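PDB 6F2P: paenibacillus xanthan lyase from Paenibacillus, which is a lyase that cleaves the polysaccharide xanthan, probably by the beta-elimination chemistry common to polysaccharide lyase family 8. Local coordinates for residues A[375-380]-A[464-469]; A[487-492]-A[649-654]; A[491-496]-A[617-622]. All coordinates share one frame; numbering follows the deposited sequence.

Interaction 1: residues A[375-380]-A[464-469]; sequences QLRPGF and GQYGVS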
loop_
_atom_site.group_PDB
_atom_site.type_symbol
_atom_site.label_atom_id
_atom_site.label_comp_id
_atom_site.label_asym_id
_atom_site.label_seq_id
_atom_site.Cartn_x
_atom_site.Cartn_y
_atom_site.Cartn_z
ATOM N N GLN A 375 9.244 9.264 5.112
ATOM C CA GLN A 375 9.003 10.396 5.985
ATOM C C GLN A 375 10.089 11.442 5.765
ATOM O O GLN A 375 11.274 11.183 5.972
ATOM C CB GLN A 375 8.964 9.960 7.450
ATOM C CG GLN A 375 8.907 11.111 8.436
ATOM C CD GLN A 375 7.611 11.902 8.356
ATOM O OE1 GLN A 375 7.326 12.572 7.359
ATOM N NE2 GLN A 375 6.814 11.827 9.417
ATOM N N LEU A 376 9.680 12.619 5.315
ATOM C CA LEU A 376 10.608 13.715 5.114
ATOM C C LEU A 376 10.251 14.854 6.073
ATOM O O LEU A 376 9.165 15.437 5.995
ATOM C CB LEU A 376 10.575 14.188 3.662
ATOM C CG LEU A 376 10.840 13.142 2.576
ATOM C CD1 LEU A 376 10.576 13.736 1.200
ATOM C CD2 LEU A 376 12.259 12.606 2.647
ATOM N N ARG A 377 11.172 15.139 6.988
ATOM C CA ARG A 377 11.007 16.171 7.993
ATOM C C ARG A 377 12.165 17.141 7.871
ATOM O O ARG A 377 13.160 16.840 7.215
ATOM C CB ARG A 377 11.016 15.548 9.387
ATOM C CG ARG A 377 9.896 14.562 9.625
ATOM C CD ARG A 377 8.556 15.201 9.400
ATOM N NE ARG A 377 8.407 16.415 10.190
ATOM C CZ ARG A 377 7.378 17.253 10.083
ATOM N NH1 ARG A 377 6.413 17.004 9.209
ATOM N NH2 ARG A 377 7.317 18.343 10.844
ATOM N N PRO A 378 12.037 18.323 8.487
ATOM C CA PRO A 378 13.209 19.199 8.505
ATOM C C PRO A 378 14.360 18.566 9.288
ATOM O O PRO A 378 14.223 18.304 10.480
ATOM C CB PRO A 378 12.695 20.462 9.204
ATOM C CG PRO A 378 11.434 20.042 9.911
ATOM C CD PRO A 378 10.844 18.966 9.067
ATOM N N GLY A 379 15.473 18.308 8.609
ATOM C CA GLY A 379 16.644 17.739 9.247
ATOM C C GLY A 379 16.924 16.277 8.918
ATOM O O GLY A 379 18.058 15.812 9.062
ATOM N N PHE A 380 15.906 15.535 8.489
ATOM C CA PHE A 380 16.126 14.133 8.157
ATOM C C PHE A 380 15.114 13.542 7.178
ATOM O O PHE A 380 14.034 14.083 6.966
ATOM C CB PHE A 380 16.190 13.279 9.424
ATOM C CG PHE A 380 14.905 13.254 10.211
ATOM C CD1 PHE A 380 14.610 14.261 11.124
ATOM C CD2 PHE A 380 14.000 12.218 10.051
ATOM C CE1 PHE A 380 13.441 14.238 11.855
ATOM C CE2 PHE A 380 12.826 12.185 10.782
ATOM C CZ PHE A 380 12.543 13.203 11.686
ATOM N N GLY A 464 -0.678 15.094 5.660
ATOM C CA GLY A 464 0.397 14.914 4.708
ATOM C C GLY A 464 1.783 15.035 5.327
ATOM O O GLY A 464 2.750 15.273 4.606
ATOM N N GLN A 465 1.877 14.855 6.648
ATOM C CA GLN A 465 3.121 15.081 7.392
ATOM C C GLN A 465 3.460 13.978 8.406
ATOM O O GLN A 465 4.623 13.761 8.742
ATOM C CB GLN A 465 3.043 16.407 8.147
ATOM C CG GLN A 465 2.963 17.635 7.270
ATOM C CD GLN A 465 3.270 18.887 8.048
ATOM O OE1 GLN A 465 4.347 19.014 8.642
ATOM N NE2 GLN A 465 2.315 19.816 8.075
ATOM N N TYR A 466 2.442 13.300 8.911
ATOM C CA TYR A 466 2.650 12.318 9.966
ATOM C C TYR A 466 2.079 10.990 9.500
ATOM O O TYR A 466 1.067 10.945 8.802
ATOM C CB TYR A 466 1.996 12.790 11.281
ATOM C CG TYR A 466 2.314 14.235 11.595
ATOM C CD1 TYR A 466 3.628 14.685 11.608
ATOM C CD2 TYR A 466 1.300 15.161 11.846
ATOM C CE1 TYR A 466 3.932 16.013 11.876
ATOM C CE2 TYR A 466 1.593 16.499 12.121
ATOM C CZ TYR A 466 2.913 16.914 12.134
ATOM O OH TYR A 466 3.222 18.231 12.392
ATOM N N GLY A 467 2.734 9.899 9.860
ATOM C CA GLY A 467 2.320 8.616 9.345
ATOM C C GLY A 467 2.611 7.498 10.310
ATOM O O GLY A 467 3.381 7.655 11.265
ATOM N N VAL A 468 1.976 6.364 10.053
ATOM C CA VAL A 468 2.184 5.156 10.820
ATOM C C VAL A 468 2.186 3.999 9.825
ATOM O O VAL A 468 1.319 3.934 8.943
ATOM C CB VAL A 468 1.068 4.970 11.884
ATOM C CG1 VAL A 468 -0.297 5.194 11.268
ATOM C CG2 VAL A 468 1.148 3.592 12.528
ATOM N N SER A 469 3.171 3.109 9.939
ATOM C CA SER A 469 3.216 1.930 9.084
ATOM C C SER A 469 3.400 0.684 9.904
ATOM O O SER A 469 3.880 0.732 11.041
ATOM C CB SER A 469 4.360 2.014 8.082
ATOM O OG SER A 469 4.188 3.082 7.175
HETATM O O HOH W 1 5.070 20.189 11.147
#

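Interaction 2: residues A[487-492]-A[649-654]; sequences FMFDDE and VKETQL. With CA (calcium ion), chain B.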
loop_
_atom_site.group_PDB
_atom_site.type_symbol
_atom_site.label_atom_id
_atom_site.label_comp_id
_atom_site.label_asym_id
_atom_site.label_seq_id
_atom_site.Cartn_x
_atom_site.Cartn_y
_atom_site.Cartn_z
ATOM N N PHE A 487 6.138 4.710 13.737
ATOM C CA PHE A 487 5.287 5.860 14.030
ATOM C C PHE A 487 6.111 7.104 13.813
ATOM O O PHE A 487 7.028 7.398 14.575
ATOM C CB PHE A 487 4.751 5.793 15.462
ATOM C CG PHE A 487 4.004 4.519 15.760
ATOM C CD1 PHE A 487 4.691 3.344 16.036
ATOM C CD2 PHE A 487 2.612 4.494 15.750
ATOM C CE1 PHE A 487 4.010 2.168 16.295
ATOM C CE2 PHE A 487 1.918 3.320 16.013
ATOM C CZ PHE A 487 2.620 2.155 16.290
ATOM N N MET A 488 5.788 7.824 12.753
ATOM C CA MET A 488 6.669 8.861 12.252
ATOM C C MET A 488 6.039 10.234 12.425
ATOM O O MET A 488 5.060 10.550 11.759
ATOM C CB MET A 488 6.977 8.561 10.785
ATOM C CG MET A 488 7.745 7.254 10.613
ATOM S SD MET A 488 7.407 6.311 9.113
ATOM C CE MET A 488 5.863 5.505 9.521
ATOM N N PHE A 489 6.593 11.039 13.331
ATOM C CA PHE A 489 5.977 12.318 13.694
ATOM C C PHE A 489 6.781 13.516 13.209
ATOM O O PHE A 489 7.311 13.493 12.101
ATOM C CB PHE A 489 5.719 12.392 15.202
ATOM C CG PHE A 489 4.809 11.300 15.712
ATOM C CD1 PHE A 489 3.480 11.245 15.319
ATOM C CD2 PHE A 489 5.286 10.326 16.573
ATOM C CE1 PHE A 489 2.633 10.238 15.787
ATOM C CE2 PHE A 489 4.456 9.319 17.044
ATOM C CZ PHE A 489 3.124 9.276 16.653
ATOM N N ASP A 490 6.865 14.571 14.014
ATOM C CA ASP A 490 7.551 15.774 13.539
ATOM C C ASP A 490 9.079 15.687 13.619
ATOM O O ASP A 490 9.770 16.188 12.740
ATOM C CB ASP A 490 7.031 17.045 14.228
ATOM C CG ASP A 490 7.087 16.956 15.731
ATOM O OD1 ASP A 490 7.070 15.824 16.241
ATOM O OD2 ASP A 490 7.141 18.007 16.406
ATOM N N ASP A 491 9.605 15.056 14.664
ATOM C CA ASP A 491 11.052 14.989 14.848
ATOM C C ASP A 491 11.469 13.697 15.531
ATOM O O ASP A 491 12.573 13.596 16.044
ATOM C CB ASP A 491 11.567 16.198 15.642
ATOM C CG ASP A 491 10.916 16.330 17.017
ATOM O OD1 ASP A 491 10.023 15.523 17.355
ATOM O OD2 ASP A 491 11.273 17.278 17.748
ATOM N N GLU A 492 10.578 12.713 15.546
ATOM C CA GLU A 492 10.922 11.408 16.091
ATOM C C GLU A 492 10.279 10.306 15.279
ATOM O O GLU A 492 9.257 10.520 14.624
ATOM C CB GLU A 492 10.484 11.277 17.555
ATOM C CG GLU A 492 8.986 11.349 17.781
ATOM C CD GLU A 492 8.507 12.765 18.069
ATOM O OE1 GLU A 492 8.137 13.463 17.104
ATOM O OE2 GLU A 492 8.503 13.185 19.253
ATOM N N VAL A 649 0.825 4.519 19.453
ATOM C CA VAL A 649 1.675 5.575 19.977
ATOM C C VAL A 649 0.993 6.926 19.778
ATOM O O VAL A 649 0.406 7.194 18.723
ATOM C CB VAL A 649 3.047 5.580 19.274
ATOM C CG1 VAL A 649 3.909 6.767 19.742
ATOM C CG2 VAL A 649 3.759 4.267 19.503
ATOM N N LYS A 650 1.055 7.765 20.805
ATOM C CA LYS A 650 0.537 9.125 20.728
ATOM C C LYS A 650 1.676 10.120 20.946
ATOM O O LYS A 650 2.435 9.999 21.898
ATOM C CB LYS A 650 -0.572 9.341 21.767
ATOM C CG LYS A 650 -0.982 10.810 21.962
ATOM C CD LYS A 650 -2.360 10.938 22.607
ATOM C CE LYS A 650 -2.849 12.398 22.619
ATOM N NZ LYS A 650 -4.291 12.538 23.035
ATOM N N GLU A 651 1.806 11.083 20.045
ATOM C CA GLU A 651 2.734 12.184 20.249
ATOM C C GLU A 651 1.946 13.280 20.948
ATOM O O GLU A 651 1.049 13.872 20.352
ATOM C CB GLU A 651 3.267 12.682 18.910
ATOM C CG GLU A 651 4.684 13.240 18.957
ATOM C CD GLU A 651 4.741 14.725 19.308
ATOM O OE1 GLU A 651 5.865 15.267 19.345
ATOM O OE2 GLU A 651 3.679 15.350 19.543
ATOM N N THR A 652 2.278 13.545 22.207
ATOM C CA THR A 652 1.442 14.403 23.054
ATOM C C THR A 652 1.568 15.903 22.794
ATOM O O THR A 652 0.750 16.683 23.282
ATOM C CB THR A 652 1.686 14.133 24.543
ATOM O OG1 THR A 652 3.056 14.418 24.865
ATOM C CG2 THR A 652 1.361 12.678 24.875
ATOM N N GLN A 653 2.586 16.306 22.045
ATOM C CA GLN A 653 2.709 17.699 21.644
ATOM C C GLN A 653 1.776 17.957 20.476
ATOM O O GLN A 653 1.040 18.942 20.459
ATOM C CB GLN A 653 4.138 18.012 21.199
ATOM C CG GLN A 653 5.191 17.721 22.238
ATOM C CD GLN A 653 5.514 18.932 23.085
ATOM O OE1 GLN A 653 6.607 19.498 22.980
ATOM N NE2 GLN A 653 4.567 19.337 23.936
ATOM N N LEU A 654 1.821 17.067 19.490
ATOM C CA LEU A 654 1.037 17.217 18.267
ATOM C C LEU A 654 -0.412 16.779 18.466
ATOM O O LEU A 654 -1.293 17.095 17.656
ATOM C CB LEU A 654 1.658 16.377 17.152
ATOM C CG LEU A 654 3.039 16.764 16.632
ATOM C CD1 LEU A 654 3.506 15.741 15.611
ATOM C CD2 LEU A 654 2.967 18.138 16.012
HETATM CA CA CA B . 7.940 15.518 18.553
#

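Interaction 3: residues A[491-496]-A[617-622]; sequences DEIVAL and YVLLPN. With CA (calcium ion), chain B.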
loop_
_atom_site.group_PDB
_atom_site.type_symbol
_atom_site.label_atom_id
_atom_site.label_comp_id
_atom_site.label_asym_id
_atom_site.label_seq_id
_atom_site.Cartn_x
_atom_site.Cartn_y
_atom_site.Cartn_z
ATOM N N ASP A 491 9.605 15.056 14.664
ATOM C CA ASP A 491 11.052 14.989 14.848
ATOM C C ASP A 491 11.469 13.697 15.531
ATOM O O ASP A 491 12.573 13.596 16.044
ATOM C CB ASP A 491 11.567 16.198 15.642
ATOM C CG ASP A 491 10.916 16.330 17.017
ATOM O OD1 ASP A 491 10.023 15.523 17.355
ATOM O OD2 ASP A 491 11.273 17.278 17.748
ATOM N N GLU A 492 10.578 12.713 15.546
ATOM C CA GLU A 492 10.922 11.408 16.091
ATOM C C GLU A 492 10.279 10.306 15.279
ATOM O O GLU A 492 9.257 10.520 14.624
ATOM C CB GLU A 492 10.484 11.277 17.555
ATOM C CG GLU A 492 8.986 11.349 17.781
ATOM C CD GLU A 492 8.507 12.765 18.069
ATOM O OE1 GLU A 492 8.137 13.463 17.104
ATOM O OE2 GLU A 492 8.503 13.185 19.253
ATOM N N ILE A 493 10.897 9.129 15.323
ATOM C CA ILE A 493 10.283 7.913 14.811
ATOM C C ILE A 493 10.204 6.886 15.928
ATOM O O ILE A 493 11.213 6.560 16.550
ATOM C CB ILE A 493 11.085 7.301 13.656
ATOM C CG1 ILE A 493 11.141 8.270 12.478
ATOM C CG2 ILE A 493 10.461 5.985 13.231
ATOM C CD1 ILE A 493 12.522 8.780 12.193
ATOM N N VAL A 494 9.009 6.388 16.204
ATOM C CA VAL A 494 8.882 5.341 17.203
ATOM C C VAL A 494 8.769 4.003 16.490
ATOM O O VAL A 494 7.973 3.855 15.556
ATOM C CB VAL A 494 7.663 5.553 18.118
ATOM C CG1 VAL A 494 7.574 4.437 19.153
ATOM C CG2 VAL A 494 7.734 6.920 18.798
ATOM N N ALA A 495 9.573 3.038 16.926
ATOM C CA ALA A 495 9.540 1.691 16.370
ATOM C C ALA A 495 9.110 0.701 17.447
ATOM O O ALA A 495 9.700 0.660 18.531
ATOM C CB ALA A 495 10.908 1.312 15.805
ATOM N N LEU A 496 8.078 -0.084 17.149
ATOM C CA LEU A 496 7.565 -1.063 18.092
ATOM C C LEU A 496 7.536 -2.448 17.482
ATOM O O LEU A 496 7.245 -2.615 16.296
ATOM C CB LEU A 496 6.145 -0.711 18.521
ATOM C CG LEU A 496 5.878 0.618 19.221
ATOM C CD1 LEU A 496 4.442 0.628 19.716
ATOM C CD2 LEU A 496 6.855 0.843 20.367
ATOM N N TYR A 617 11.783 1.321 20.598
ATOM C CA TYR A 617 12.811 2.356 20.628
ATOM C C TYR A 617 12.336 3.548 19.815
ATOM O O TYR A 617 11.383 3.432 19.033
ATOM C CB TYR A 617 14.162 1.835 20.110
ATOM C CG TYR A 617 14.173 1.358 18.669
ATOM C CD1 TYR A 617 13.734 0.084 18.337
ATOM C CD2 TYR A 617 14.657 2.171 17.646
ATOM C CE1 TYR A 617 13.751 -0.364 17.022
ATOM C CE2 TYR A 617 14.684 1.730 16.326
ATOM C CZ TYR A 617 14.225 0.462 16.024
ATOM O OH TYR A 617 14.235 0.010 14.723
ATOM N N VAL A 618 12.997 4.686 20.004
ATOM C CA VAL A 618 12.591 5.925 19.361
ATOM C C VAL A 618 13.795 6.553 18.702
ATOM O O VAL A 618 14.790 6.824 19.369
ATOM C CB VAL A 618 12.063 6.946 20.390
ATOM C CG1 VAL A 618 11.808 8.278 19.723
ATOM C CG2 VAL A 618 10.811 6.428 21.082
ATOM N N LEU A 619 13.714 6.789 17.396
ATOM C CA LEU A 619 14.795 7.467 16.698
ATOM C C LEU A 619 14.652 8.966 16.897
ATOM O O LEU A 619 13.581 9.537 16.667
ATOM C CB LEU A 619 14.790 7.130 15.208
ATOM C CG LEU A 619 15.099 5.677 14.858
ATOM C CD1 LEU A 619 15.110 5.472 13.337
ATOM C CD2 LEU A 619 16.422 5.246 15.477
ATOM N N LEU A 620 15.737 9.600 17.327
ATOM C CA LEU A 620 15.751 11.037 17.548
ATOM C C LEU A 620 16.865 11.669 16.731
ATOM O O LEU A 620 17.935 11.957 17.265
ATOM C CB LEU A 620 15.953 11.331 19.037
ATOM C CG LEU A 620 14.852 10.805 19.966
ATOM C CD1 LEU A 620 15.250 10.945 21.427
ATOM C CD2 LEU A 620 13.525 11.523 19.718
ATOM N N PRO A 621 16.624 11.876 15.425
ATOM C CA PRO A 621 17.681 12.410 14.559
ATOM C C PRO A 621 18.051 13.850 14.906
ATOM O O PRO A 621 17.215 14.585 15.442
ATOM C CB PRO A 621 17.052 12.360 13.153
ATOM C CG PRO A 621 15.925 11.398 13.253
ATOM C CD PRO A 621 15.411 11.530 14.664
ATOM N N ASN A 622 19.297 14.226 14.618
ATOM C CA ASN A 622 19.683 15.627 14.564
ATOM C C ASN A 622 19.536 16.335 15.911
ATOM O O ASN A 622 19.240 17.536 15.981
ATOM C CB ASN A 622 18.854 16.333 13.480
ATOM C CG ASN A 622 19.455 17.651 13.042
ATOM O OD1 ASN A 622 20.680 17.836 13.055
ATOM N ND2 ASN A 622 18.597 18.581 12.655
HETATM CA CA CA B . 7.940 15.518 18.553
HETATM O O HOH W 2 14.895 14.918 16.489
#

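Interaction 1: residues A[375-380]-A[464-469]
A classic beta bulge at Gln465 and Tyr466, where strand 466-474 begins, receives the side chains of Gln375 and Arg377 from the end of strand 372-377, within the super-sandwich domain of this family 8 polysaccharide lyase. The two strands belong to different sheets, and the bridge is built by side chains: even the nearest CA atoms, those of Gln375 and Gln465, are 7.7 Å apart. Gln375 holds CG anti to the backbone N (chi1 172°) and then bends at chi2, which carries its amide to the bulge backbone. There Gln375 NE2 donates to Gln465 O over 3.0 Å; the acceptor lies in the plane of the Gln375 amide, whereas the donor is tilted somewhat from the carbonyl plane of Gln465. Arg377, bent at both chi2 and chi3, crosses Gln465 at about a right angle. Its NH1 reaches Gln465 OE1 at 2.9 Å on a lone pair, with a nearly straight N-H...O angle of 168°. Guanidinium and amide are almost coplanar. Tyr466 CE1 lies over one face of the guanidinium, 3.8 Å from Arg377 NH1, with the two planes 40° apart, while Arg377 NE is engaged by Asp490 O. These several contacts should restrict rotation of the guanidinium. A water closes the cluster: it accepts from Arg377 NH2, donates to Gln465 OE1, and is hydrogen-bonded to Tyr466 OH at 3.0 Å.

Interaction 2: residues A[487-492]-A[649-654]
Phe489 sets CG anti to its carbonyl carbon (chi1 -59°), which presents the face of its ring to Glu651; Glu651 CB lies over that face, and the bend at chi2 (-87°) then turns the Glu651 carboxylate toward a calcium ion. Glu651 CB stands 3.7 Å from the centroid of the Phe489 ring and close to the ring normal, a CH-pi contact. The two side chains run past each other in opposite directions. At the edge of the same ring, Val649 CG1 approaches Phe489 CE2 to 3.8 Å, while the other branch, Val649 CG2, sits 3.6 Å from the centroid of the Phe487 ring, again over a face. Leu654 CD1 packs on Phe489 CB and also reaches 3.6 Å from Asp490 OD1. Beyond this apolar layer the acidic groups converge on the calcium. Asp490 and Asp491 each bind through OD1 alone, Glu492 through both oxygens, its OE1 and OE2 each 2.5 Å from the metal, and Glu651 through OE1; Gln636 OE1 completes the site. The carboxylates of Asp490 and Glu651 are almost perpendicular (87°), and the positive ion probably offsets the mutual repulsion of the acids. From the second shell, Tyr631 OH hydrogen-bonds Glu492 OE2 and helps to orient that ligand. An alanine at Phe489 would leave Glu651 CB and Val649 CG1 without the ring they rest on, and is likely to let the Glu651 carboxylate swing more freely at the ion. The whole is an interdomain calcium site, in which a loop following strand 481-488 of the super-sandwich domain is cross-linked to the end of strand 646-651 in the C-terminal beta-sandwich domain.

Interaction 3: residues A[491-496]-A[617-622]
Ile493 and Leu619 pair in an antiparallel ladder, in which four main-chain hydrogen bonds join the strands. Both Ile493 with Leu619 and Ala495 with Tyr617 are hydrogen-bonded pairs, bonded reciprocally, and Val494 with Val618 forms the non-hydrogen-bonded pair between them, its CA atoms 4.3 Å apart. The axes of the two short strands make an angle of 158°, consistent with a twisted antiparallel sheet. Ala495 N to Tyr617 O, at 2.8 Å, is nearly linear, with an N-H...O angle of 174°. Weaker CA-H...O contacts supplement the ladder, as from Val618 CA to Ile493 O at 3.2 Å.

One aromatic contact crosses the pair: Tyr617 has its CG between the backbone N and the carbonyl carbon (chi1 62°), folding the ring across to the neighbouring strand, where Ala495 CB sits over one face, 3.7 Å from the ring centroid and offset toward the rim.

Apolar packing divides between the two faces. Ile493 CB meets Leu619 CB at 4.0 Å on the face that also bears Ala495 and Tyr617, and Val494 CG2 meets Val618 CG2 on the other. Nearer the calcium-binding end, Glu492 CB rests 3.7 Å from Leu620 CD2, a contact made by the base of a ligand side chain.

Water contributes one further link: a single molecule donates to both Asp491 O and Pro621 O, extending the connection past the last bridge, where the strands' direct bonding has ended.

Within the larger sheet, strand 493-501 lies between strands 481-488 and 613-621, and the latter pairs onward with 559-563. Phe380 and Phe382 of strand 380-385 cover Ile493, Leu619 and Pro621, while Ile637 of strand 637-642 packs on Val494 from the opposite face.

How the interactions relate
From the N terminus, interaction 1 comes first: 375-380 meets 464-469 and closes its loop before the others open. Interactions 2 and 3 then start from overlapping segments that share Asp491 and Glu492. Interaction 3 closes at 617-622, interaction 2 only at 649-654, so 3 is nested in 2. In one sheet, Gly467 O with Met488 N probably links strands 466-474 and 481-488, Phe487 N with Val494 O links 481-488 and 493-501, and interaction 3 adds 613-621. Phe380, the last residue of the turn in interaction 1, packs on Ile493 and Pro621. Interaction 1 ties two sheets of the super-sandwich domain, interaction 3 joins two strands of one of them, and interaction 2 reaches the C-terminal beta-sandwich.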